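PDB 1WKR: polyporopepsin from Irpex lacteus, which cleaves peptide bonds with broad specificity as a pepsin-like aspartic endopeptidase with milk-clotting activity. Local coordinates for residues Leu267-Asn279 with Ser285-Gly297. Numbering follows the deposited sequence.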
ATOM      1  N   LEU A 267      -5.252  10.999 -12.472  1.00  4.06           N
ATOM      2  CA  LEU A 267      -3.894  10.416 -12.530  1.00  4.23           C
ATOM      3  C   LEU A 267      -3.298  10.819 -13.894  1.00  3.48           C
ATOM      4  O   LEU A 267      -3.669  10.305 -14.973  1.00  4.13           O
ATOM      5  CB  LEU A 267      -3.981   8.901 -12.365  1.00  4.35           C
ATOM      6  CG  LEU A 267      -2.642   8.205 -12.135  1.00  4.00           C
ATOM      7  CD1 LEU A 267      -2.097   8.467 -10.721  1.00  5.16           C
ATOM      8  CD2 LEU A 267      -2.775   6.702 -12.367  1.00  5.02           C
ATOM      9  N   THR A 268      -2.396  11.791 -13.845  1.00  4.12           N
ATOM     10  CA  THR A 268      -1.928  12.412 -15.109  1.00  4.01           C
ATOM     11  C   THR A 268      -1.024  11.484 -15.878  1.00  3.86           C
ATOM     12  O   THR A 268      -0.587  10.431 -15.390  1.00  4.06           O
ATOM     13  CB  THR A 268      -1.152  13.711 -14.787  1.00  4.09           C
ATOM     14  OG1 THR A 268       0.004  13.326 -13.991  1.00  4.97           O
ATOM     15  CG2 THR A 268      -1.987  14.737 -14.016  1.00  5.67           C
ATOM     16  N   ALA A 269      -0.724  11.898 -17.122  1.00  3.83           N
ATOM     17  CA  ALA A 269       0.226  11.146 -17.939  1.00  3.75           C
ATOM     18  C   ALA A 269       1.522  10.909 -17.202  1.00  4.07           C
ATOM     19  O   ALA A 269       2.019   9.744 -17.155  1.00  4.80           O
ATOM     20  CB  ALA A 269       0.497  11.899 -19.245  1.00  4.82           C
ATOM     21  N   ASN A 270       2.100  11.918 -16.567  1.00  3.94           N
ATOM     22  CA  ASN A 270       3.377  11.707 -15.918  1.00  4.01           C
ATOM     23  C   ASN A 270       3.244  10.716 -14.726  1.00  4.23           C
ATOM     24  O   ASN A 270       4.163   9.932 -14.433  1.00  4.18           O
ATOM     25  CB  ASN A 270       3.979  13.021 -15.410  1.00  4.63           C
ATOM     26  CG  ASN A 270       5.404  12.840 -14.946  1.00  3.54           C
ATOM     27  OD1 ASN A 270       5.704  12.820 -13.759  1.00  4.66           O
ATOM     28  ND2 ASN A 270       6.330  12.781 -15.931  1.00  4.96           N
ATOM     29  N   ALA A 271       2.094  10.798 -14.033  1.00  3.37           N
ATOM     30  CA  ALA A 271       1.846   9.879 -12.905  1.00  3.73           C
ATOM     31  C   ALA A 271       1.713   8.448 -13.370  1.00  3.36           C
ATOM     32  O   ALA A 271       1.820   7.517 -12.538  1.00  3.94           O
ATOM     33  CB  ALA A 271       0.551  10.285 -12.206  1.00  3.42           C
ATOM     34  N   GLN A 272       1.432   8.202 -14.652  1.00  3.21           N
ATOM     35  CA  GLN A 272       1.262   6.840 -15.188  1.00  3.23           C
ATOM     36  C   GLN A 272       2.547   6.183 -15.575  1.00  3.45           C
ATOM     37  O   GLN A 272       2.516   5.029 -16.001  1.00  4.05           O
ATOM     38  CB  GLN A 272       0.324   6.881 -16.402  1.00  3.98           C
ATOM     39  CG  GLN A 272      -1.151   7.106 -16.009  1.00  3.57           C
ATOM     40  CD  GLN A 272      -1.998   7.371 -17.229  1.00  3.75           C
ATOM     41  OE1 GLN A 272      -2.142   6.511 -18.106  1.00  5.85           O
ATOM     42  NE2 GLN A 272      -2.523   8.556 -17.338  1.00  4.99           N
ATOM     43  N   ILE A 273       3.688   6.873 -15.430  1.00  3.84           N
ATOM     44  CA  ILE A 273       4.983   6.310 -15.882  1.00  3.98           C
ATOM     45  C   ILE A 273       5.911   6.115 -14.708  1.00  4.32           C
ATOM     46  O   ILE A 273       5.846   6.808 -13.686  1.00  4.60           O
ATOM     47  CB  ILE A 273       5.638   7.144 -17.033  1.00  4.10           C
ATOM     48  CG1 ILE A 273       6.388   8.373 -16.499  1.00  4.37           C
ATOM     49  CG2 ILE A 273       4.582   7.458 -18.080  1.00  4.75           C
ATOM     50  CD1 ILE A 273       7.119   9.137 -17.587  1.00  5.03           C
ATOM     51  N   TRP A 274       6.835   5.121 -14.850  1.00  4.06           N
ATOM     52  CA  TRP A 274       7.892   4.887 -13.890  1.00  4.19           C
ATOM     53  C   TRP A 274       8.890   6.053 -13.926  1.00  4.19           C
ATOM     54  O   TRP A 274       9.114   6.590 -15.054  1.00  4.78           O
ATOM     55  CB  TRP A 274       8.577   3.554 -14.225  1.00  4.83           C
ATOM     56  CG  TRP A 274       9.657   3.136 -13.302  1.00  6.13           C
ATOM     57  CD1 TRP A 274      10.960   3.422 -13.368  1.00  6.73           C
ATOM     58  CD2 TRP A 274       9.480   2.370 -12.081  1.00  8.02           C
ATOM     59  NE1 TRP A 274      11.656   2.912 -12.273  1.00  8.04           N
ATOM     60  CE2 TRP A 274      10.749   2.282 -11.491  1.00  8.30           C
ATOM     61  CE3 TRP A 274       8.388   1.820 -11.420  1.00 10.10           C
ATOM     62  CZ2 TRP A 274      10.985   1.610 -10.217  1.00 10.48           C
ATOM     63  CZ3 TRP A 274       8.582   1.099 -10.239  1.00 11.85           C
ATOM     64  CH2 TRP A 274       9.845   1.059  -9.620  1.00 11.07           C
ATOM     65  N   PRO A 275       9.463   6.478 -12.834  1.00  4.38           N
ATOM     66  CA  PRO A 275      10.454   7.585 -12.881  1.00  4.74           C
ATOM     67  C   PRO A 275      11.612   7.243 -13.804  1.00  5.23           C
ATOM     68  O   PRO A 275      12.391   6.311 -13.553  1.00  5.86           O
ATOM     69  CB  PRO A 275      10.893   7.712 -11.414  1.00  5.90           C
ATOM     70  CG  PRO A 275      10.504   6.441 -10.718  1.00  6.74           C
ATOM     71  CD  PRO A 275       9.237   6.025 -11.448  1.00  6.03           C
ATOM     72  N   ARG A 276      11.723   8.008 -14.908  1.00  5.48           N
ATOM     73  CA  ARG A 276      12.636   7.609 -15.969  1.00  5.76           C
ATOM     74  C   ARG A 276      14.116   7.671 -15.578  1.00  6.91           C
ATOM     75  O   ARG A 276      14.896   6.825 -16.086  1.00  8.04           O
ATOM     76  CB  ARG A 276      12.404   8.457 -17.200  1.00  6.01           C
ATOM     77  CG  ARG A 276      11.100   8.078 -17.895  1.00  5.73           C
ATOM     78  CD  ARG A 276      10.721   9.001 -19.030  1.00  5.68           C
ATOM     79  NE  ARG A 276      10.207  10.285 -18.502  1.00  5.27           N
ATOM     80  CZ  ARG A 276       9.609  11.205 -19.277  1.00  5.24           C
ATOM     81  NH1 ARG A 276       9.571  11.068 -20.602  1.00  6.29           N
ATOM     82  NH2 ARG A 276       9.024  12.251 -18.714  1.00  5.64           N
ATOM     83  N   ASN A 277      14.472   8.493 -14.632  1.00  7.25           N
ATOM     84  CA  ASN A 277      15.888   8.503 -14.192  1.00  8.92           C
ATOM     85  C   ASN A 277      16.189   7.308 -13.437  1.00  9.63           C
ATOM     86  O   ASN A 277      17.409   7.022 -13.184  1.00 11.20           O
ATOM     87  CB  ASN A 277      16.236   9.786 -13.435  1.00  9.29           C
ATOM     88  CG  ASN A 277      15.732   9.850 -12.075  1.00  9.87           C
ATOM     89  OD1 ASN A 277      14.495   9.734 -11.774  1.00 11.77           O
ATOM     90  ND2 ASN A 277      16.592   9.945 -11.043  1.00 12.11           N
ATOM     91  N   LEU A 278      15.224   6.472 -13.017  1.00  8.56           N
ATOM     92  CA  LEU A 278      15.334   5.215 -12.288  1.00  9.21           C
ATOM     93  C   LEU A 278      14.925   4.045 -13.088  1.00  7.69           C
ATOM     94  O   LEU A 278      14.597   2.982 -12.572  1.00  8.23           O
ATOM     95  CB  LEU A 278      14.554   5.351 -10.965  1.00  8.70           C
ATOM     96  CG  LEU A 278      14.997   6.470 -10.048  1.00 10.41           C
ATOM     97  CD1 LEU A 278      13.970   6.625  -8.858  1.00 11.32           C
ATOM     98  CD2 LEU A 278      16.416   6.149  -9.497  1.00 13.91           C
ATOM     99  N   ASN A 279      14.900   4.166 -14.447  1.00  8.25           N
ATOM    100  CA  ASN A 279      14.507   3.069 -15.272  1.00  8.23           C
ATOM    101  C   ASN A 279      15.372   1.782 -15.067  1.00  8.97           C
ATOM    102  O   ASN A 279      14.911   0.683 -15.233  1.00  9.02           O
ATOM    103  CB  ASN A 279      14.522   3.423 -16.783  1.00  8.11           C
ATOM    104  CG  ASN A 279      13.328   4.171 -17.231  1.00  7.51           C
ATOM    105  OD1 ASN A 279      12.290   4.246 -16.518  1.00  7.25           O
ATOM    106  ND2 ASN A 279      13.379   4.776 -18.427  1.00  8.22           N
ATOM    107  N   SER A 285      15.666   0.760 -20.010  1.00 12.11           N
ATOM    108  CA  SER A 285      16.813   1.628 -20.558  1.00 12.36           C
ATOM    109  C   SER A 285      16.511   3.063 -20.421  1.00 11.56           C
ATOM    110  O   SER A 285      15.290   3.455 -20.159  1.00  9.97           O
ATOM    111  CB  SER A 285      16.922   1.380 -21.887  1.00 14.80           C
ATOM    112  OG  SER A 285      15.624   1.509 -22.891  0.30 10.63           O
ATOM    113  N   ALA A 286      17.495   3.907 -20.442  1.00  9.80           N
ATOM    114  CA  ALA A 286      17.339   5.303 -20.272  1.00  9.43           C
ATOM    115  C   ALA A 286      16.567   5.872 -21.416  1.00  9.27           C
ATOM    116  O   ALA A 286      16.522   5.358 -22.517  1.00  8.99           O
ATOM    117  CB  ALA A 286      18.752   6.012 -20.220  1.00 10.06           C
ATOM    118  N   SER A 287      15.919   7.045 -21.175  1.00 10.25           N
ATOM    119  CA  SER A 287      15.196   7.853 -22.192  1.00 10.57           C
ATOM    120  C   SER A 287      14.087   6.942 -22.775  1.00 11.87           C
ATOM    121  O   SER A 287      13.940   6.899 -24.054  1.00 14.42           O
ATOM    122  CB  SER A 287      16.086   8.354 -23.301  1.00 12.75           C
ATOM    123  OG  SER A 287      17.070   9.230 -22.715  1.00 19.63           O
ATOM    124  N   SER A 288      13.482   6.184 -21.992  1.00 10.52           N
ATOM    125  CA  SER A 288      12.378   5.242 -22.362  1.00  8.59           C
ATOM    126  C   SER A 288      11.217   5.406 -21.381  1.00  6.55           C
ATOM    127  O   SER A 288      11.439   5.761 -20.238  1.00  8.82           O
ATOM    128  CB  SER A 288      12.838   3.796 -22.202  1.00 11.46           C
ATOM    129  OG  SER A 288      14.079   3.590 -22.975  1.00 15.05           O
ATOM    130  N   VAL A 289      10.004   5.215 -21.905  1.00  6.48           N
ATOM    131  CA  VAL A 289       8.778   5.409 -21.079  1.00  5.31           C
ATOM    132  C   VAL A 289       8.125   4.044 -20.759  1.00  5.57           C
ATOM    133  O   VAL A 289       7.650   3.364 -21.672  1.00  6.71           O
ATOM    134  CB  VAL A 289       7.780   6.262 -21.848  1.00  5.02           C
ATOM    135  CG1 VAL A 289       6.493   6.412 -21.016  1.00  6.49           C
ATOM    136  CG2 VAL A 289       8.390   7.653 -22.066  1.00  7.40           C
ATOM    137  N   TYR A 290       8.072   3.709 -19.470  1.00  4.99           N
ATOM    138  CA  TYR A 290       7.423   2.476 -19.016  1.00  5.41           C
ATOM    139  C   TYR A 290       6.263   2.867 -18.113  1.00  4.44           C
ATOM    140  O   TYR A 290       6.335   3.836 -17.329  1.00  5.72           O
ATOM    141  CB  TYR A 290       8.409   1.558 -18.214  1.00  5.79           C
ATOM    142  CG  TYR A 290       9.624   1.242 -19.040  1.00  5.97           C
ATOM    143  CD1 TYR A 290       9.599   0.334 -20.039  1.00  8.47           C
ATOM    144  CD2 TYR A 290      10.826   1.892 -18.770  1.00  8.55           C
ATOM    145  CE1 TYR A 290      10.760   0.023 -20.860  1.00  9.91           C
ATOM    146  CE2 TYR A 290      11.998   1.566 -19.521  1.00  9.67           C
ATOM    147  CZ  TYR A 290      11.856   0.675 -20.472  1.00  9.72           C
ATOM    148  OH  TYR A 290      13.083   0.416 -21.247  1.00 12.49           O
ATOM    149  N   LEU A 291       5.169   2.150 -18.186  1.00  4.89           N
ATOM    150  CA  LEU A 291       3.933   2.477 -17.486  1.00  4.63           C
ATOM    151  C   LEU A 291       3.774   1.715 -16.219  1.00  4.03           C
ATOM    152  O   LEU A 291       4.167   0.530 -16.106  1.00  5.37           O
ATOM    153  CB  LEU A 291       2.730   2.291 -18.370  1.00  5.05           C
ATOM    154  CG  LEU A 291       2.779   2.962 -19.751  1.00  4.61           C
ATOM    155  CD1 LEU A 291       1.486   2.770 -20.500  1.00  5.74           C
ATOM    156  CD2 LEU A 291       3.138   4.445 -19.593  1.00  4.94           C
ATOM    157  N   ILE A 292       3.129   2.352 -15.225  1.00  4.18           N
ATOM    158  CA  ILE A 292       2.891   1.710 -13.923  1.00  3.89           C
ATOM    159  C   ILE A 292       1.478   1.195 -13.759  1.00  4.34           C
ATOM    160  O   ILE A 292       1.155   0.686 -12.696  1.00  4.21           O
ATOM    161  CB  ILE A 292       3.383   2.581 -12.727  1.00  4.42           C
ATOM    162  CG1 ILE A 292       2.784   4.012 -12.706  1.00  4.55           C
ATOM    163  CG2 ILE A 292       4.903   2.652 -12.764  1.00  4.77           C
ATOM    164  CD1 ILE A 292       1.286   4.040 -12.538  1.00  5.11           C
ATOM    165  N   VAL A 293       0.669   1.292 -14.794  1.00  3.70           N
ATOM    166  CA  VAL A 293      -0.631   0.608 -14.845  1.00  4.32           C
ATOM    167  C   VAL A 293      -0.392  -0.794 -15.291  1.00  4.07           C
ATOM    168  O   VAL A 293       0.206  -1.003 -16.384  1.00  4.72           O
ATOM    169  CB  VAL A 293      -1.624   1.364 -15.761  1.00  5.31           C
ATOM    170  CG1 VAL A 293      -2.926   0.573 -15.884  1.00  5.92           C
ATOM    171  CG2 VAL A 293      -1.876   2.748 -15.205  1.00  8.33           C
ATOM    172  N   GLY A 294      -0.782  -1.771 -14.506  1.00  4.18           N
ATOM    173  CA  GLY A 294      -0.560  -3.193 -14.783  1.00  4.51           C
ATOM    174  C   GLY A 294      -1.770  -4.030 -14.735  1.00  4.47           C
ATOM    175  O   GLY A 294      -2.856  -3.541 -14.365  1.00  4.81           O
ATOM    176  N   ASP A 295      -1.618  -5.291 -15.061  1.00  4.61           N
ATOM    177  CA  ASP A 295      -2.698  -6.253 -15.123  1.00  5.27           C
ATOM    178  C   ASP A 295      -2.839  -6.914 -13.791  1.00  4.73           C
ATOM    179  O   ASP A 295      -1.882  -7.555 -13.288  1.00  5.80           O
ATOM    180  CB  ASP A 295      -2.395  -7.278 -16.237  1.00  4.76           C
ATOM    181  CG  ASP A 295      -3.609  -8.105 -16.646  1.00  5.85           C
ATOM    182  OD1 ASP A 295      -4.485  -8.377 -15.831  1.00  5.53           O
ATOM    183  OD2 ASP A 295      -3.746  -8.437 -17.876  1.00  6.76           O
ATOM    184  N   LEU A 296      -4.022  -6.845 -13.155  1.00  4.42           N
ATOM    185  CA  LEU A 296      -4.293  -7.552 -11.916  1.00  4.67           C
ATOM    186  C   LEU A 296      -4.185  -9.087 -12.068  1.00  4.33           C
ATOM    187  O   LEU A 296      -3.975  -9.762 -11.076  1.00  5.30           O
ATOM    188  CB  LEU A 296      -5.697  -7.150 -11.447  1.00  4.65           C
ATOM    189  CG  LEU A 296      -6.196  -7.728 -10.136  1.00  4.89           C
ATOM    190  CD1 LEU A 296      -5.274  -7.383  -8.951  1.00  6.51           C
ATOM    191  CD2 LEU A 296      -7.617  -7.251  -9.877  1.00  7.14           C
ATOM    192  N   GLY A 297      -4.451  -9.584 -13.276  1.00  4.38           N
ATOM    193  CA  GLY A 297      -4.342 -11.024 -13.468  1.00  4.92           C
ATOM    194  C   GLY A 297      -5.620 -11.752 -13.260  1.00  5.10           C
ATOM    195  O   GLY A 297      -5.620 -13.015 -13.146  1.00  5.56           O
TER
HETATM  196  O   HOH W   1       9.535   5.034 -17.371  1.00  5.90           O
HETATM  197  O   HOH W   2      16.163   7.848 -18.347  1.00 16.56           O
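I273 and L291 form a single beta bridge in the C-terminal lobe of this pepsin-like fold, where strand 289-295 returns alongside the loop that follows strand 263-267. The evidence is a pair of backbone bonds flanking I273: I292 N to Q272 O (2.9 Å) and W274 N to Y290 O, at N-H...O angles of 165° and 163°. I273 CG2 touches both V289 CG1 and L291 CD2, 3.7 Å from each, while I292 CG2 meets the indole of W274 at its edge, 3.8 Å from CE3. The indole is held at its far end by NE1, which donates to L278 O.

N279 holds the residues at the start of 285-297. With CG anti to its own carbonyl carbon (chi1 -80°), its ND2 reaches two carbonyls, S285 O at 2.9 Å and S288 O at 2.8 Å, and so grips the 285-288 turn. The Y290 ring carries N279 OD1 at its edge, 3.6 Å from CD2. A water accepts from Y290 N and lies within donating distance of W274 O and N279 OD1. Further out, Y228 OH hydrogen-bonds Q272 OE1, and R276 NE makes a salt bridge with the C-terminal carboxylate of N340. The Y290 ring is itself positioned through its OH, which accepts from S285 N at 2.9 Å.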